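Malic enzyme (Entamoeba histolytica, PDB 3NV9) probably catalyses the oxidative decarboxylation of malate to pyruvate with NAD or NADP as acceptor. Local coordinates at residues A[146-156]-A[174-185]. Sequence-based numbering, arbitrary orientation.
Sequences NDPDAVIEFVQ and NCYKILDVLRES. With SO4 (sulfate ion), chain C.
Ile152 enters a knob-into-hole site formed by Lys177, Ile178, Val181 and Leu182, where helix segments 148-156 and 174-185 of the parallel alpha/beta N-terminal domain pack with a crossing angle of -30°. Its CG1 branch, anti to the carbonyl carbon (chi1 -70°), carries CD1 to Val181 CG2 at 3.9 Å, while CG2 faces the Leu182 CD2 methyl. The two Leu182 methyls divide the work: CD1 lies against Val155 CG1 at 3.5 Å, and CD2 reaches the Ile152 backbone and Gln156 CG. One turn earlier, Ile178 runs across Val151 at roughly a right angle, its CD1 3.5 Å from Val151 CB. Polar groups close both ends. Asn174 ND2 donates to Asn146 O at 3.3 Å, within its own amide plane but from above the carbonyl plane, and its OD1 rests on the Pro148 ring. The extended Lys177 chain passes that ring to bring NZ within 2.9 Å of Asp149 OD1, a salt bridge whose hydrogen bond is weak; NZ also hydrogen-bonds a glycerol, probably from the crystallisation liquor. Another face of helix 148-158 meets the second subunit, where Phe154 stacks on Phe154 of that subunit. At the C-terminal end, Gln156 NE2 donates to Ser185 OG (2.8 Å), which in turn donates to Val181 O.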
loop_
_atom_site.group_PDB
_atom_site.type_symbol
_atom_site.label_atom_id
_atom_site.label_comp_id
_atom_site.label_asym_id
_atom_site.label_seq_id
_atom_site.Cartn_x
_atom_site.Cartn_y
_atom_site.Cartn_z
ATOM N N ASN A 146 -17.889 -15.917 -5.743
ATOM C CA ASN A 146 -16.973 -14.903 -6.239
ATOM C C ASN A 146 -17.512 -14.172 -7.469
ATOM O O ASN A 146 -17.816 -14.780 -8.498
ATOM C CB ASN A 146 -15.581 -15.489 -6.482
ATOM C CG ASN A 146 -14.915 -15.839 -5.213
ATOM O OD1 ASN A 146 -14.449 -14.948 -4.444
ATOM N ND2 ASN A 146 -14.881 -17.130 -4.928
ATOM N N ASP A 147 -17.582 -12.866 -7.346
ATOM C CA ASP A 147 -18.248 -12.026 -8.331
ATOM C C ASP A 147 -17.269 -11.124 -9.097
ATOM O O ASP A 147 -16.752 -10.146 -8.574
ATOM C CB ASP A 147 -19.314 -11.197 -7.604
ATOM C CG ASP A 147 -20.118 -10.349 -8.515
ATOM O OD1 ASP A 147 -19.994 -10.479 -9.745
ATOM O OD2 ASP A 147 -20.883 -9.506 -7.975
ATOM N N PRO A 148 -17.055 -11.426 -10.370
ATOM C CA PRO A 148 -16.094 -10.639 -11.162
ATOM C C PRO A 148 -16.440 -9.156 -11.169
ATOM O O PRO A 148 -15.532 -8.311 -11.107
ATOM C CB PRO A 148 -16.234 -11.186 -12.559
ATOM C CG PRO A 148 -17.515 -12.036 -12.563
ATOM C CD PRO A 148 -17.924 -12.308 -11.166
ATOM N N ASP A 149 -17.739 -8.838 -11.225
ATOM C CA ASP A 149 -18.183 -7.457 -11.267
ATOM C C ASP A 149 -17.772 -6.699 -10.011
ATOM O O ASP A 149 -17.587 -5.484 -10.048
ATOM C CB ASP A 149 -19.732 -7.368 -11.464
ATOM C CG ASP A 149 -20.233 -8.147 -12.705
ATOM O OD1 ASP A 149 -19.543 -8.204 -13.763
ATOM O OD2 ASP A 149 -21.360 -8.713 -12.605
ATOM N N ALA A 150 -17.656 -7.419 -8.894
ATOM C CA ALA A 150 -17.163 -6.822 -7.661
ATOM C C ALA A 150 -15.664 -6.429 -7.834
ATOM O O ALA A 150 -15.239 -5.337 -7.445
ATOM C CB ALA A 150 -17.354 -7.780 -6.481
ATOM N N VAL A 151 -14.897 -7.314 -8.459
ATOM C CA VAL A 151 -13.485 -7.065 -8.699
ATOM C C VAL A 151 -13.378 -5.872 -9.652
ATOM O O VAL A 151 -12.656 -4.926 -9.363
ATOM C CB VAL A 151 -12.702 -8.347 -9.168
ATOM C CG1 VAL A 151 -11.198 -8.077 -9.277
ATOM C CG2 VAL A 151 -12.905 -9.521 -8.177
ATOM N N ILE A 152 -14.205 -5.859 -10.704
ATOM C CA ILE A 152 -14.190 -4.741 -11.684
ATOM C C ILE A 152 -14.468 -3.401 -11.034
ATOM O O ILE A 152 -13.739 -2.412 -11.248
ATOM C CB ILE A 152 -15.163 -4.993 -12.864
ATOM C CG1 ILE A 152 -14.594 -6.127 -13.715
ATOM C CG2 ILE A 152 -15.282 -3.787 -13.699
ATOM C CD1 ILE A 152 -15.578 -6.794 -14.710
ATOM N N GLU A 153 -15.525 -3.379 -10.223
ATOM C CA GLU A 153 -15.949 -2.147 -9.543
ATOM C C GLU A 153 -14.841 -1.672 -8.607
ATOM O O GLU A 153 -14.525 -0.460 -8.557
ATOM C CB GLU A 153 -17.286 -2.347 -8.762
ATOM C CG GLU A 153 -17.699 -1.097 -7.966
ATOM C CD GLU A 153 -19.066 -1.249 -7.250
ATOM O OE1 GLU A 153 -19.691 -2.322 -7.297
ATOM O OE2 GLU A 153 -19.507 -0.275 -6.635
ATOM N N PHE A 154 -14.275 -2.638 -7.865
ATOM C CA PHE A 154 -13.244 -2.376 -6.848
ATOM C C PHE A 154 -12.022 -1.682 -7.469
ATOM O O PHE A 154 -11.576 -0.635 -7.018
ATOM C CB PHE A 154 -12.824 -3.682 -6.118
ATOM C CG PHE A 154 -11.769 -3.461 -5.086
ATOM C CD1 PHE A 154 -12.115 -3.261 -3.769
ATOM C CD2 PHE A 154 -10.407 -3.422 -5.446
ATOM C CE1 PHE A 154 -11.132 -3.015 -2.797
ATOM C CE2 PHE A 154 -9.393 -3.183 -4.480
ATOM C CZ PHE A 154 -9.756 -2.962 -3.161
ATOM N N VAL A 155 -11.521 -2.272 -8.531
ATOM C CA VAL A 155 -10.332 -1.780 -9.179
ATOM C C VAL A 155 -10.571 -0.406 -9.789
ATOM O O VAL A 155 -9.704 0.483 -9.662
ATOM C CB VAL A 155 -9.811 -2.828 -10.209
ATOM C CG1 VAL A 155 -8.637 -2.278 -11.036
ATOM C CG2 VAL A 155 -9.402 -4.050 -9.490
ATOM N N GLN A 156 -11.746 -0.235 -10.428
ATOM C CA GLN A 156 -12.189 1.078 -10.943
ATOM C C GLN A 156 -12.215 2.191 -9.886
ATOM O O GLN A 156 -11.900 3.354 -10.173
ATOM C CB GLN A 156 -13.548 0.969 -11.672
ATOM C CG GLN A 156 -13.424 0.344 -13.108
ATOM C CD GLN A 156 -14.770 -0.061 -13.766
ATOM O OE1 GLN A 156 -15.863 0.128 -13.196
ATOM N NE2 GLN A 156 -14.685 -0.629 -14.964
ATOM N N ASN A 174 -13.492 -16.012 -14.372
ATOM C CA ASN A 174 -13.538 -14.669 -13.795
ATOM C C ASN A 174 -12.322 -13.792 -14.235
ATOM O O ASN A 174 -12.493 -12.643 -14.682
ATOM C CB ASN A 174 -13.614 -14.729 -12.246
ATOM C CG ASN A 174 -15.037 -14.890 -11.701
ATOM O OD1 ASN A 174 -16.017 -14.933 -12.450
ATOM N ND2 ASN A 174 -15.148 -14.976 -10.372
ATOM N N CYS A 175 -11.094 -14.329 -14.138
ATOM C CA CYS A 175 -9.913 -13.507 -14.494
ATOM C C CYS A 175 -10.021 -12.869 -15.907
ATOM O O CYS A 175 -9.577 -11.734 -16.120
ATOM C CB CYS A 175 -8.629 -14.325 -14.378
ATOM S SG CYS A 175 -8.609 -15.788 -15.432
ATOM N N TYR A 176 -10.687 -13.545 -16.845
ATOM C CA TYR A 176 -10.824 -12.961 -18.205
ATOM C C TYR A 176 -11.719 -11.730 -18.242
ATOM O O TYR A 176 -11.340 -10.639 -18.754
ATOM C CB TYR A 176 -11.312 -14.012 -19.203
ATOM C CG TYR A 176 -10.386 -15.199 -19.368
ATOM C CD1 TYR A 176 -9.048 -15.025 -19.843
ATOM C CD2 TYR A 176 -10.821 -16.482 -19.100
ATOM C CE1 TYR A 176 -8.207 -16.112 -20.028
ATOM C CE2 TYR A 176 -9.972 -17.570 -19.241
ATOM C CZ TYR A 176 -8.657 -17.370 -19.723
ATOM O OH TYR A 176 -7.841 -18.462 -19.926
ATOM N N LYS A 177 -12.900 -11.880 -17.653
ATOM C CA LYS A 177 -13.868 -10.810 -17.640
ATOM C C LYS A 177 -13.273 -9.583 -16.967
ATOM O O LYS A 177 -13.358 -8.453 -17.495
ATOM C CB LYS A 177 -15.182 -11.290 -16.959
ATOM C CG LYS A 177 -16.177 -10.186 -16.811
ATOM C CD LYS A 177 -17.577 -10.665 -16.346
ATOM C CE LYS A 177 -18.595 -9.499 -16.325
ATOM N NZ LYS A 177 -19.999 -9.955 -16.048
ATOM N N ILE A 178 -12.665 -9.802 -15.801
ATOM C CA ILE A 178 -12.051 -8.738 -15.022
ATOM C C ILE A 178 -10.942 -8.063 -15.818
ATOM O O ILE A 178 -10.927 -6.853 -15.949
ATOM C CB ILE A 178 -11.510 -9.276 -13.671
ATOM C CG1 ILE A 178 -12.669 -9.806 -12.801
ATOM C CG2 ILE A 178 -10.770 -8.189 -12.922
ATOM C CD1 ILE A 178 -12.216 -10.816 -11.670
ATOM N N LEU A 179 -10.028 -8.835 -16.377
ATOM C CA LEU A 179 -8.909 -8.220 -17.094
ATOM C C LEU A 179 -9.431 -7.456 -18.321
ATOM O O LEU A 179 -9.156 -6.254 -18.497
ATOM C CB LEU A 179 -7.859 -9.281 -17.483
ATOM C CG LEU A 179 -6.776 -8.738 -18.467
ATOM C CD1 LEU A 179 -5.939 -7.631 -17.828
ATOM C CD2 LEU A 179 -5.909 -9.800 -19.074
ATOM N N ASP A 180 -10.218 -8.148 -19.134
ATOM C CA ASP A 180 -10.670 -7.650 -20.440
ATOM C C ASP A 180 -11.428 -6.341 -20.311
ATOM O O ASP A 180 -11.175 -5.416 -21.082
ATOM C CB ASP A 180 -11.527 -8.721 -21.151
ATOM C CG ASP A 180 -10.755 -9.984 -21.430
ATOM O OD1 ASP A 180 -9.516 -9.915 -21.387
ATOM O OD2 ASP A 180 -11.347 -11.057 -21.689
ATOM N N VAL A 181 -12.326 -6.248 -19.314
ATOM C CA VAL A 181 -13.062 -4.984 -19.044
ATOM C C VAL A 181 -12.155 -3.926 -18.487
ATOM O O VAL A 181 -12.105 -2.809 -19.015
ATOM C CB VAL A 181 -14.200 -5.177 -18.016
ATOM C CG1 VAL A 181 -14.815 -3.850 -17.646
ATOM C CG2 VAL A 181 -15.260 -6.104 -18.558
ATOM N N LEU A 182 -11.437 -4.262 -17.403
ATOM C CA LEU A 182 -10.568 -3.274 -16.710
ATOM C C LEU A 182 -9.478 -2.698 -17.573
ATOM O O LEU A 182 -9.148 -1.563 -17.411
ATOM C CB LEU A 182 -9.873 -3.855 -15.466
ATOM C CG LEU A 182 -10.777 -4.122 -14.307
ATOM C CD1 LEU A 182 -9.955 -4.729 -13.223
ATOM C CD2 LEU A 182 -11.499 -2.826 -13.869
ATOM N N ARG A 183 -8.898 -3.499 -18.458
ATOM C CA ARG A 183 -7.848 -2.962 -19.295
ATOM C C ARG A 183 -8.359 -1.839 -20.220
ATOM O O ARG A 183 -7.605 -0.992 -20.637
ATOM C CB ARG A 183 -7.120 -4.088 -20.038
ATOM C CG ARG A 183 -7.602 -4.405 -21.402
ATOM C CD ARG A 183 -6.942 -5.688 -21.824
ATOM N NE ARG A 183 -5.524 -5.504 -22.173
ATOM C CZ ARG A 183 -5.038 -5.645 -23.414
ATOM N NH1 ARG A 183 -5.875 -5.958 -24.406
ATOM N NH2 ARG A 183 -3.730 -5.485 -23.670
ATOM N N GLU A 184 -9.663 -1.811 -20.485
ATOM C CA GLU A 184 -10.243 -0.819 -21.387
ATOM C C GLU A 184 -10.771 0.340 -20.616
ATOM O O GLU A 184 -10.637 1.502 -21.067
ATOM C CB GLU A 184 -11.302 -1.445 -22.307
ATOM C CG GLU A 184 -10.685 -2.512 -23.248
ATOM C CD GLU A 184 -9.562 -1.951 -24.184
ATOM O OE1 GLU A 184 -9.516 -0.708 -24.445
ATOM O OE2 GLU A 184 -8.729 -2.773 -24.662
ATOM N N SER A 185 -11.302 0.075 -19.422
ATOM C CA SER A 185 -11.890 1.175 -18.661
ATOM C C SER A 185 -10.971 2.018 -17.797
ATOM O O SER A 185 -11.336 3.160 -17.495
ATOM C CB SER A 185 -13.110 0.728 -17.830
ATOM O OG SER A 185 -12.857 -0.432 -17.082
HETATM S S SO4 C . -3.368 -6.446 -27.480
HETATM O O1 SO4 C . -3.575 -6.351 -28.905
HETATM O O2 SO4 C . -3.193 -5.095 -26.954
HETATM O O3 SO4 C . -4.536 -7.063 -26.864
HETATM O O4 SO4 C . -2.278 -7.356 -27.226
#